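Local structure of L544 (Acanthamoeba polyphaga mimivirus, 4AMQ) at residues Asp66-Asn71 with Gly211-Val216; Leu101-Cys106 with Leu198-Val203; Phe253-Asp258 with Asn369-Glu374. The protein probably acts as a nucleotidyltransferase, using a two-manganese site in its nucleotidyltransferase domain, and is carried in the virion. One frame throughout, in Å; residues are numbered along the deposited sequence.

Contact 1: residues Asp66-Asn71 with Gly211-Val216; sequences DIDIVN and GFDIAV. With MN (manganese (II) ion), chain C; MN (manganese (II) ion), chain B.
Asp66, Asp68 and Asp213 project from one face of two neighbouring parallel strands and converge on a manganese ion, bound by Asp66 OD2 at 2.2 Å, Asp68 OD1 at 2.3 Å and Asp213 OD2 at 2.6 Å. With CG between its backbone N and carbonyl carbon (chi1 66°), Asp66 sets its carboxylate as a bridge between two ions: the second manganese lies 2.4 Å from Asp66 OD1 and 2.6 Å from Asp66 OD2. Asp68 holds CG beside its backbone N (chi1 -62°), which lets its carboxylate span both sites, Asp68 OD2 binding the second manganese at 2.6 Å. Asp66 OD2 and Asp68 OD1 are only 2.9 Å apart, a closeness that the shared cation probably makes tolerable. Two metals on a strand-borne DxD pair plus a third aspartate are consistent with a nucleotidyltransferase active site. On the other face Ile67 lies alongside Phe212, its CB 4.0 Å from the ring centroid and 28° off the normal. Five backbone hydrogen bonds fix this register. The pair lies inside a mixed sheet, second and third from the 51-54 edge: strand 51-54 flanks 66-71, strand 196-204 flanks 211-216, and helix 28-42 packs on Ile69 and Phe212.

Contact 2: residues Leu101-Cys106 with Leu198-Val203; sequences LIYVIC and LLQYFV
Leu101 sets its CD1 methyl over the centre of the Tyr201 ring, 4.0 Å from the centroid and 9° off the normal, a CH-pi contact between partners of a non-hydrogen-bonded antiparallel pair. With CG anti to the backbone N (chi1 176°), the Leu101 branch leans over the neighbouring strand, where CD1 also meets Leu199 CB at 4.1 Å. Next along this face, Val104 and Leu199 run side by side, CG2 against CD2 at 3.7 Å. On the reverse face Ile105 CD1 nestles against both Leu198 CD2 and the flat Gln200 amide, 3.6 Å from Gln200 CD. The extended Gln200 chain reaches past it to place OE1 at the edge of the Tyr103 ring, 3.2 Å from Tyr103 CD2, with amide and ring planes 48° apart. A classic beta bulge interrupts the ladder: Gln200 O accepts from Ile102 N at 2.9 Å and weakly from Tyr103 N. Ile102 is the extra residue, and its CG1 abuts the edge of the Phe202 ring, 3.8 Å from Phe202 CD2. Carbon surfaces thus dominate both faces, while the polar links between the strands are backbone bonds; the Gln200 amide is the one polar side-chain group that touches the opposite strand.

Contact 3: residues Phe253-Asp258 with Asn369-Glu374; sequences FYFKND and NIIPKE
Ile371 settles into the notch beside the packed pair Tyr254 and Phe255, where the C-terminal end of helix 248-254 and the type I beta turn from Phe255 to Asp258 pack on the loop after helix 334-368. The turn leads into helix 259-272 of the helical domain, with Asp258 at the N-cap position; the contact is apolar, with no hydrogen bond between the two segments. Ile371, which loses 64 Å² to the other segment, uses both atoms of its longer branch: CD1 sits over the Tyr254 ring, 3.8 Å from the centroid and 13° off the normal, while CG1 touches Phe255 CZ at 3.6 Å. Phe255, with 51 Å² buried, reaches the loop through the far end of its ring. Its CZ also meets Ile370 CG2 at 3.7 Å, so one ring end bridges two consecutive isoleucines. Tyr254 gives up 43 Å²; CG anti to the backbone N (chi1 -177°) lays the ring face against Ile371. The two aromatics also pack on each other, Tyr254 CD1 lying 3.6 Å above the plane of Phe255. Around them, Ile261 of helix 259-272 touches both Phe255 and Ile370, and Cys380, half of a disulfide with Cys379, adjoins Tyr254. Beyond this, Tyr254 OH comes to 4.2 Å from Pro372 CD.

In the fold
Contacts 1 and 2 belong to one mixed sheet, their centres about 9 Å apart, and are joined where strands 196-204 and 209-217 pair: Phe212 O lies 2.8 Å from Tyr201 N, a probable hydrogen bond. Contact 2 is nested within the chain loop closed by contact 1 and is the more buried. Both are backbone ladders, one parallel and one antiparallel, but of the three, contact 1 alone binds metal. Contact 3 belongs to the helical domain, its centre about 30 Å from that of contact 1 and about 37 Å from that of contact 2. Partly exposed, with its centre about 28 Å from that of the chain, it relies on side-chain packing alone.

Contact 1: residues Asp66-Asn71 with Gly211-Val216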
loop_
_atom_site.group_PDB
_atom_site.type_symbol
_atom_site.label_atom_id
_atom_site.label_comp_id
_atom_site.label_asym_id
_atom_site.label_seq_id
_atom_site.Cartn_x
_atom_site.Cartn_y
_atom_site.Cartn_z
ATOM N N ASP A 66 -7.863 -0.395 3.004
ATOM C CA ASP A 66 -6.998 -1.212 3.837
ATOM C C ASP A 66 -7.146 -0.822 5.303
ATOM O O ASP A 66 -7.861 0.124 5.635
ATOM C CB ASP A 66 -5.542 -1.061 3.400
ATOM C CG ASP A 66 -5.011 0.340 3.629
ATOM O OD1 ASP A 66 -5.673 1.309 3.205
ATOM O OD2 ASP A 66 -3.938 0.473 4.246
ATOM N N ILE A 67 -6.471 -1.557 6.179
ATOM C CA ILE A 67 -6.480 -1.243 7.602
ATOM C C ILE A 67 -5.063 -0.978 8.105
ATOM O O ILE A 67 -4.165 -1.798 7.913
ATOM C CB ILE A 67 -7.139 -2.364 8.443
ATOM C CG1 ILE A 67 -8.652 -2.415 8.205
ATOM C CG2 ILE A 67 -6.861 -2.156 9.926
ATOM C CD1 ILE A 67 -9.059 -2.995 6.864
ATOM N N ASP A 68 -4.874 0.184 8.726
ATOM C CA ASP A 68 -3.597 0.567 9.318
ATOM C C ASP A 68 -3.731 0.583 10.833
ATOM O O ASP A 68 -4.648 1.206 11.377
ATOM C CB ASP A 68 -3.168 1.958 8.837
ATOM C CG ASP A 68 -2.945 2.016 7.338
ATOM O OD1 ASP A 68 -2.591 0.973 6.749
ATOM O OD2 ASP A 68 -3.128 3.104 6.751
ATOM N N ILE A 69 -2.819 -0.098 11.518
ATOM C CA ILE A 69 -2.874 -0.156 12.974
ATOM C C ILE A 69 -1.507 -0.006 13.627
ATOM O O ILE A 69 -0.510 -0.547 13.135
ATOM C CB ILE A 69 -3.536 -1.465 13.454
ATOM C CG1 ILE A 69 -5.014 -1.465 13.073
ATOM C CG2 ILE A 69 -3.388 -1.640 14.953
ATOM C CD1 ILE A 69 -5.793 -2.607 13.658
ATOM N N VAL A 70 -1.466 0.747 14.726
ATOM C CA VAL A 70 -0.274 0.826 15.558
ATOM C C VAL A 70 -0.472 -0.071 16.780
ATOM O O VAL A 70 -1.452 0.069 17.510
ATOM C CB VAL A 70 0.027 2.276 15.999
ATOM C CG1 VAL A 70 1.124 2.305 17.064
ATOM C CG2 VAL A 70 0.423 3.125 14.801
ATOM N N ASN A 71 0.448 -1.005 16.980
ATOM C CA ASN A 71 0.413 -1.891 18.136
ATOM C C ASN A 71 1.555 -1.518 19.079
ATOM O O ASN A 71 2.729 -1.690 18.746
ATOM C CB ASN A 71 0.543 -3.351 17.691
ATOM C CG ASN A 71 -0.085 -4.329 18.674
ATOM O OD1 ASN A 71 -0.874 -3.945 19.542
ATOM N ND2 ASN A 71 0.256 -5.605 18.532
ATOM N N GLY A 211 -5.482 -5.476 2.656
ATOM C CA GLY A 211 -4.233 -5.226 3.348
ATOM C C GLY A 211 -4.444 -4.804 4.791
ATOM O O GLY A 211 -5.279 -3.955 5.087
ATOM N N PHE A 212 -3.696 -5.429 5.691
ATOM C CA PHE A 212 -3.642 -5.013 7.084
ATOM C C PHE A 212 -2.186 -4.706 7.408
ATOM O O PHE A 212 -1.347 -5.606 7.413
ATOM C CB PHE A 212 -4.154 -6.124 8.010
ATOM C CG PHE A 212 -5.655 -6.241 8.058
ATOM C CD1 PHE A 212 -6.362 -6.751 6.983
ATOM C CD2 PHE A 212 -6.358 -5.838 9.182
ATOM C CE1 PHE A 212 -7.746 -6.859 7.031
ATOM C CE2 PHE A 212 -7.740 -5.944 9.236
ATOM C CZ PHE A 212 -8.433 -6.456 8.159
ATOM N N ASP A 213 -1.886 -3.434 7.654
ATOM C CA ASP A 213 -0.540 -3.034 8.049
ATOM C C ASP A 213 -0.484 -2.751 9.549
ATOM O O ASP A 213 -1.144 -1.832 10.041
ATOM C CB ASP A 213 -0.080 -1.805 7.256
ATOM C CG ASP A 213 0.084 -2.091 5.768
ATOM O OD1 ASP A 213 0.409 -3.243 5.405
ATOM O OD2 ASP A 213 -0.109 -1.159 4.960
ATOM N N ILE A 214 0.304 -3.546 10.269
ATOM C CA ILE A 214 0.437 -3.393 11.715
ATOM C C ILE A 214 1.833 -2.919 12.112
ATOM O O ILE A 214 2.800 -3.677 12.030
ATOM C CB ILE A 214 0.163 -4.716 12.459
ATOM C CG1 ILE A 214 -1.083 -5.411 11.901
ATOM C CG2 ILE A 214 0.044 -4.464 13.963
ATOM C CD1 ILE A 214 -2.328 -4.550 11.915
ATOM N N ALA A 215 1.927 -1.666 12.545
ATOM C CA ALA A 215 3.183 -1.110 13.039
ATOM C C ALA A 215 3.390 -1.525 14.489
ATOM O O ALA A 215 2.676 -1.075 15.382
ATOM C CB ALA A 215 3.178 0.399 12.917
ATOM N N VAL A 216 4.369 -2.389 14.718
ATOM C CA VAL A 216 4.624 -2.908 16.053
ATOM C C VAL A 216 5.787 -2.175 16.718
ATOM O O VAL A 216 6.942 -2.338 16.327
ATOM C CB VAL A 216 4.911 -4.416 16.014
ATOM C CG1 VAL A 216 5.185 -4.940 17.413
ATOM C CG2 VAL A 216 3.740 -5.159 15.377
HETATM MN MN MN C . -1.786 0.741 4.603
HETATM MN MN MN B . -4.773 2.893 4.737
HETATM O O HOH W 1 -5.233 4.148 2.920
HETATM O O HOH W 2 -0.963 0.660 2.177
#

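Contact 2: residues Leu101-Cys106 with Leu198-Val203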
loop_
_atom_site.group_PDB
_atom_site.type_symbol
_atom_site.label_atom_id
_atom_site.label_comp_id
_atom_site.label_asym_id
_atom_site.label_seq_id
_atom_site.Cartn_x
_atom_site.Cartn_y
_atom_site.Cartn_z
ATOM N N LEU A 101 0.765 -13.513 6.157
ATOM C CA LEU A 101 1.744 -12.491 6.480
ATOM C C LEU A 101 2.778 -12.430 5.362
ATOM O O LEU A 101 3.652 -13.287 5.276
ATOM C CB LEU A 101 2.417 -12.791 7.819
ATOM C CG LEU A 101 3.540 -11.834 8.224
ATOM C CD1 LEU A 101 3.063 -10.391 8.188
ATOM C CD2 LEU A 101 4.071 -12.190 9.607
ATOM N N ILE A 102 2.663 -11.421 4.502
ATOM C CA ILE A 102 3.530 -11.299 3.331
ATOM C C ILE A 102 4.933 -10.809 3.681
ATOM O O ILE A 102 5.927 -11.420 3.299
ATOM C CB ILE A 102 2.929 -10.350 2.273
ATOM C CG1 ILE A 102 1.588 -10.886 1.766
ATOM C CG2 ILE A 102 3.899 -10.166 1.114
ATOM C CD1 ILE A 102 1.690 -12.208 1.044
ATOM N N TYR A 103 5.012 -9.697 4.401
ATOM C CA TYR A 103 6.309 -9.138 4.761
ATOM C C TYR A 103 6.366 -8.725 6.218
ATOM O O TYR A 103 5.391 -8.216 6.771
ATOM C CB TYR A 103 6.639 -7.904 3.917
ATOM C CG TYR A 103 6.801 -8.141 2.433
ATOM C CD1 TYR A 103 7.761 -9.018 1.945
ATOM C CD2 TYR A 103 6.015 -7.450 1.520
ATOM C CE1 TYR A 103 7.913 -9.220 0.584
ATOM C CE2 TYR A 103 6.163 -7.642 0.164
ATOM C CZ TYR A 103 7.111 -8.526 -0.299
ATOM O OH TYR A 103 7.251 -8.708 -1.652
ATOM N N VAL A 104 7.522 -8.944 6.827
ATOM C CA VAL A 104 7.862 -8.297 8.083
ATOM C C VAL A 104 8.956 -7.288 7.770
ATOM O O VAL A 104 10.062 -7.664 7.375
ATOM C CB VAL A 104 8.361 -9.301 9.132
ATOM C CG1 VAL A 104 8.877 -8.567 10.359
ATOM C CG2 VAL A 104 7.248 -10.264 9.514
ATOM N N ILE A 105 8.637 -6.008 7.921
ATOM C CA ILE A 105 9.576 -4.953 7.568
ATOM C C ILE A 105 10.296 -4.433 8.800
ATOM O O ILE A 105 9.688 -3.815 9.671
ATOM C CB ILE A 105 8.873 -3.779 6.871
ATOM C CG1 ILE A 105 8.066 -4.276 5.670
ATOM C CG2 ILE A 105 9.888 -2.734 6.441
ATOM C CD1 ILE A 105 7.374 -3.171 4.908
ATOM N N CYS A 106 11.596 -4.687 8.860
ATOM C CA CYS A 106 12.414 -4.260 9.982
ATOM C C CYS A 106 13.871 -4.205 9.548
ATOM O O CYS A 106 14.429 -5.205 9.098
ATOM C CB CYS A 106 12.249 -5.231 11.155
ATOM S SG CYS A 106 12.962 -4.665 12.724
ATOM N N LEU A 198 7.167 -3.625 10.992
ATOM C CA LEU A 198 5.870 -3.553 10.326
ATOM C C LEU A 198 5.447 -4.927 9.830
ATOM O O LEU A 198 6.201 -5.589 9.112
ATOM C CB LEU A 198 5.921 -2.574 9.147
ATOM C CG LEU A 198 4.626 -2.345 8.362
ATOM C CD1 LEU A 198 3.645 -1.533 9.188
ATOM C CD2 LEU A 198 4.903 -1.644 7.039
ATOM N N LEU A 199 4.251 -5.353 10.228
ATOM C CA LEU A 199 3.670 -6.593 9.729
ATOM C C LEU A 199 2.735 -6.282 8.563
ATOM O O LEU A 199 1.734 -5.582 8.732
ATOM C CB LEU A 199 2.896 -7.310 10.839
ATOM C CG LEU A 199 3.654 -7.666 12.121
ATOM C CD1 LEU A 199 2.712 -8.253 13.169
ATOM C CD2 LEU A 199 4.797 -8.624 11.827
ATOM N N GLN A 200 3.059 -6.789 7.379
ATOM C CA GLN A 200 2.210 -6.557 6.214
ATOM C C GLN A 200 1.377 -7.783 5.870
ATOM O O GLN A 200 1.869 -8.742 5.277
ATOM C CB GLN A 200 3.032 -6.106 5.007
ATOM C CG GLN A 200 3.497 -4.661 5.102
ATOM C CD GLN A 200 4.133 -4.167 3.822
ATOM O OE1 GLN A 200 4.688 -4.948 3.050
ATOM N NE2 GLN A 200 4.050 -2.863 3.585
ATOM N N TYR A 201 0.107 -7.738 6.251
ATOM C CA TYR A 201 -0.797 -8.855 6.036
ATOM C C TYR A 201 -1.668 -8.620 4.811
ATOM O O TYR A 201 -1.900 -7.480 4.403
ATOM C CB TYR A 201 -1.732 -9.029 7.240
ATOM C CG TYR A 201 -1.112 -9.543 8.527
ATOM C CD1 TYR A 201 -0.945 -10.905 8.744
ATOM C CD2 TYR A 201 -0.748 -8.669 9.546
ATOM C CE1 TYR A 201 -0.407 -11.381 9.924
ATOM C CE2 TYR A 201 -0.208 -9.137 10.735
ATOM C CZ TYR A 201 -0.040 -10.495 10.918
ATOM O OH TYR A 201 0.496 -10.973 12.097
ATOM N N PHE A 202 -2.147 -9.712 4.231
ATOM C CA PHE A 202 -3.325 -9.659 3.381
ATOM C C PHE A 202 -4.348 -10.649 3.929
ATOM O O PHE A 202 -4.022 -11.789 4.244
ATOM C CB PHE A 202 -2.981 -9.896 1.907
ATOM C CG PHE A 202 -2.484 -8.664 1.215
ATOM C CD1 PHE A 202 -3.378 -7.773 0.639
ATOM C CD2 PHE A 202 -1.129 -8.366 1.182
ATOM C CE1 PHE A 202 -2.932 -6.620 0.018
ATOM C CE2 PHE A 202 -0.675 -7.217 0.562
ATOM C CZ PHE A 202 -1.580 -6.341 -0.022
ATOM N N VAL A 203 -5.576 -10.179 4.091
ATOM C CA VAL A 203 -6.607 -10.958 4.750
ATOM C C VAL A 203 -7.842 -11.045 3.872
ATOM O O VAL A 203 -8.375 -10.034 3.425
ATOM C CB VAL A 203 -6.989 -10.340 6.117
ATOM C CG1 VAL A 203 -8.127 -11.122 6.773
ATOM C CG2 VAL A 203 -5.775 -10.286 7.033
#

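Contact 3: residues Phe253-Asp258 with Asn369-Glu374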
loop_
_atom_site.group_PDB
_atom_site.type_symbol
_atom_site.label_atom_id
_atom_site.label_comp_id
_atom_site.label_asym_id
_atom_site.label_seq_id
_atom_site.Cartn_x
_atom_site.Cartn_y
_atom_site.Cartn_z
ATOM N N PHE A 253 -6.438 18.384 3.388
ATOM C CA PHE A 253 -5.604 18.694 4.537
ATOM C C PHE A 253 -5.653 20.192 4.834
ATOM O O PHE A 253 -5.783 20.599 5.988
ATOM C CB PHE A 253 -4.160 18.245 4.310
ATOM C CG PHE A 253 -3.251 18.523 5.476
ATOM C CD1 PHE A 253 -3.148 17.620 6.522
ATOM C CD2 PHE A 253 -2.507 19.694 5.531
ATOM C CE1 PHE A 253 -2.316 17.875 7.603
ATOM C CE2 PHE A 253 -1.673 19.955 6.603
ATOM C CZ PHE A 253 -1.576 19.042 7.642
ATOM N N TYR A 254 -5.560 21.006 3.788
ATOM C CA TYR A 254 -5.583 22.456 3.948
ATOM C C TYR A 254 -6.867 22.916 4.633
ATOM O O TYR A 254 -6.835 23.774 5.515
ATOM C CB TYR A 254 -5.432 23.157 2.595
ATOM C CG TYR A 254 -5.362 24.668 2.687
ATOM C CD1 TYR A 254 -6.519 25.438 2.681
ATOM C CD2 TYR A 254 -4.140 25.324 2.779
ATOM C CE1 TYR A 254 -6.462 26.819 2.766
ATOM C CE2 TYR A 254 -4.071 26.704 2.865
ATOM C CZ TYR A 254 -5.234 27.446 2.858
ATOM O OH TYR A 254 -5.168 28.819 2.944
ATOM N N PHE A 255 -7.993 22.331 4.233
ATOM C CA PHE A 255 -9.297 22.741 4.743
ATOM C C PHE A 255 -9.810 21.848 5.869
ATOM O O PHE A 255 -11.005 21.852 6.162
ATOM C CB PHE A 255 -10.331 22.757 3.613
ATOM C CG PHE A 255 -10.123 23.854 2.608
ATOM C CD1 PHE A 255 -10.474 25.162 2.909
ATOM C CD2 PHE A 255 -9.596 23.579 1.358
ATOM C CE1 PHE A 255 -10.291 26.176 1.987
ATOM C CE2 PHE A 255 -9.409 24.589 0.430
ATOM C CZ PHE A 255 -9.759 25.889 0.746
ATOM N N LYS A 256 -8.920 21.086 6.499
ATOM C CA LYS A 256 -9.350 20.088 7.482
ATOM C C LYS A 256 -10.150 20.707 8.631
ATOM O O LYS A 256 -11.045 20.070 9.187
ATOM C CB LYS A 256 -8.154 19.307 8.036
ATOM C CG LYS A 256 -7.465 19.996 9.202
ATOM C CD LYS A 256 -5.997 20.246 8.925
ATOM C CE LYS A 256 -5.148 19.086 9.403
ATOM N NZ LYS A 256 -5.338 18.860 10.864
ATOM N N ASN A 257 -9.825 21.950 8.979
ATOM C CA ASN A 257 -10.479 22.625 10.096
ATOM C C ASN A 257 -11.632 23.525 9.670
ATOM O O ASN A 257 -12.183 24.269 10.482
ATOM C CB ASN A 257 -9.462 23.417 10.919
ATOM C CG ASN A 257 -8.474 22.523 11.633
ATOM O OD1 ASN A 257 -8.784 21.374 11.954
ATOM N ND2 ASN A 257 -7.278 23.039 11.880
ATOM N N ASP A 258 -11.987 23.461 8.393
ATOM C CA ASP A 258 -13.174 24.143 7.904
ATOM C C ASP A 258 -14.269 23.105 7.709
ATOM O O ASP A 258 -14.199 22.291 6.790
ATOM C CB ASP A 258 -12.882 24.855 6.585
ATOM C CG ASP A 258 -14.022 25.753 6.140
ATOM O OD1 ASP A 258 -15.080 25.223 5.740
ATOM O OD2 ASP A 258 -13.858 26.991 6.181
ATOM N N ASN A 369 -9.274 27.672 -5.994
ATOM C CA ASN A 369 -9.630 29.077 -6.160
ATOM C C ASN A 369 -10.183 29.681 -4.878
ATOM O O ASN A 369 -10.376 30.892 -4.785
ATOM C CB ASN A 369 -10.638 29.256 -7.296
ATOM C CG ASN A 369 -9.998 29.143 -8.663
ATOM O OD1 ASN A 369 -8.776 29.199 -8.795
ATOM N ND2 ASN A 369 -10.824 28.995 -9.692
ATOM N N ILE A 370 -10.449 28.827 -3.895
ATOM C CA ILE A 370 -10.887 29.290 -2.587
ATOM C C ILE A 370 -9.676 29.726 -1.768
ATOM O O ILE A 370 -9.788 30.535 -0.846
ATOM C CB ILE A 370 -11.685 28.201 -1.844
ATOM C CG1 ILE A 370 -12.990 27.911 -2.591
ATOM C CG2 ILE A 370 -11.984 28.628 -0.419
ATOM C CD1 ILE A 370 -13.923 26.978 -1.856
ATOM N N ILE A 371 -8.517 29.187 -2.128
ATOM C CA ILE A 371 -7.251 29.563 -1.509
ATOM C C ILE A 371 -6.672 30.794 -2.204
ATOM O O ILE A 371 -6.799 30.936 -3.419
ATOM C CB ILE A 371 -6.238 28.401 -1.587
ATOM C CG1 ILE A 371 -6.777 27.175 -0.844
ATOM C CG2 ILE A 371 -4.884 28.817 -1.035
ATOM C CD1 ILE A 371 -5.902 25.946 -0.956
ATOM N N PRO A 372 -6.059 31.705 -1.429
ATOM C CA PRO A 372 -5.435 32.911 -1.998
ATOM C C PRO A 372 -4.219 32.593 -2.874
ATOM O O PRO A 372 -3.339 31.852 -2.433
ATOM C CB PRO A 372 -4.993 33.693 -0.756
ATOM C CG PRO A 372 -5.864 33.180 0.357
ATOM C CD PRO A 372 -6.074 31.730 0.045
ATOM N N LYS A 373 -4.167 33.162 -4.079
ATOM C CA LYS A 373 -3.098 32.887 -5.044
ATOM C C LYS A 373 -1.692 32.874 -4.434
ATOM O O LYS A 373 -0.838 32.076 -4.838
ATOM C CB LYS A 373 -3.158 33.887 -6.205
ATOM C CG LYS A 373 -2.003 33.777 -7.208
ATOM C CD LYS A 373 -2.066 32.481 -8.009
ATOM C CE LYS A 373 -0.827 32.293 -8.882
ATOM N NZ LYS A 373 -0.066 31.063 -8.513
ATOM N N GLU A 374 -1.460 33.755 -3.463
ATOM C CA GLU A 374 -0.162 33.847 -2.808
ATOM C C GLU A 374 0.147 32.573 -2.029
ATOM O O GLU A 374 1.288 32.111 -2.000
ATOM C CB GLU A 374 -0.124 35.054 -1.870
ATOM C CG GLU A 374 -1.272 35.094 -0.864
ATOM C CD GLU A 374 -0.985 36.001 0.318
ATOM O OE1 GLU A 374 0.207 36.223 0.622
ATOM O OE2 GLU A 374 -1.948 36.490 0.947
#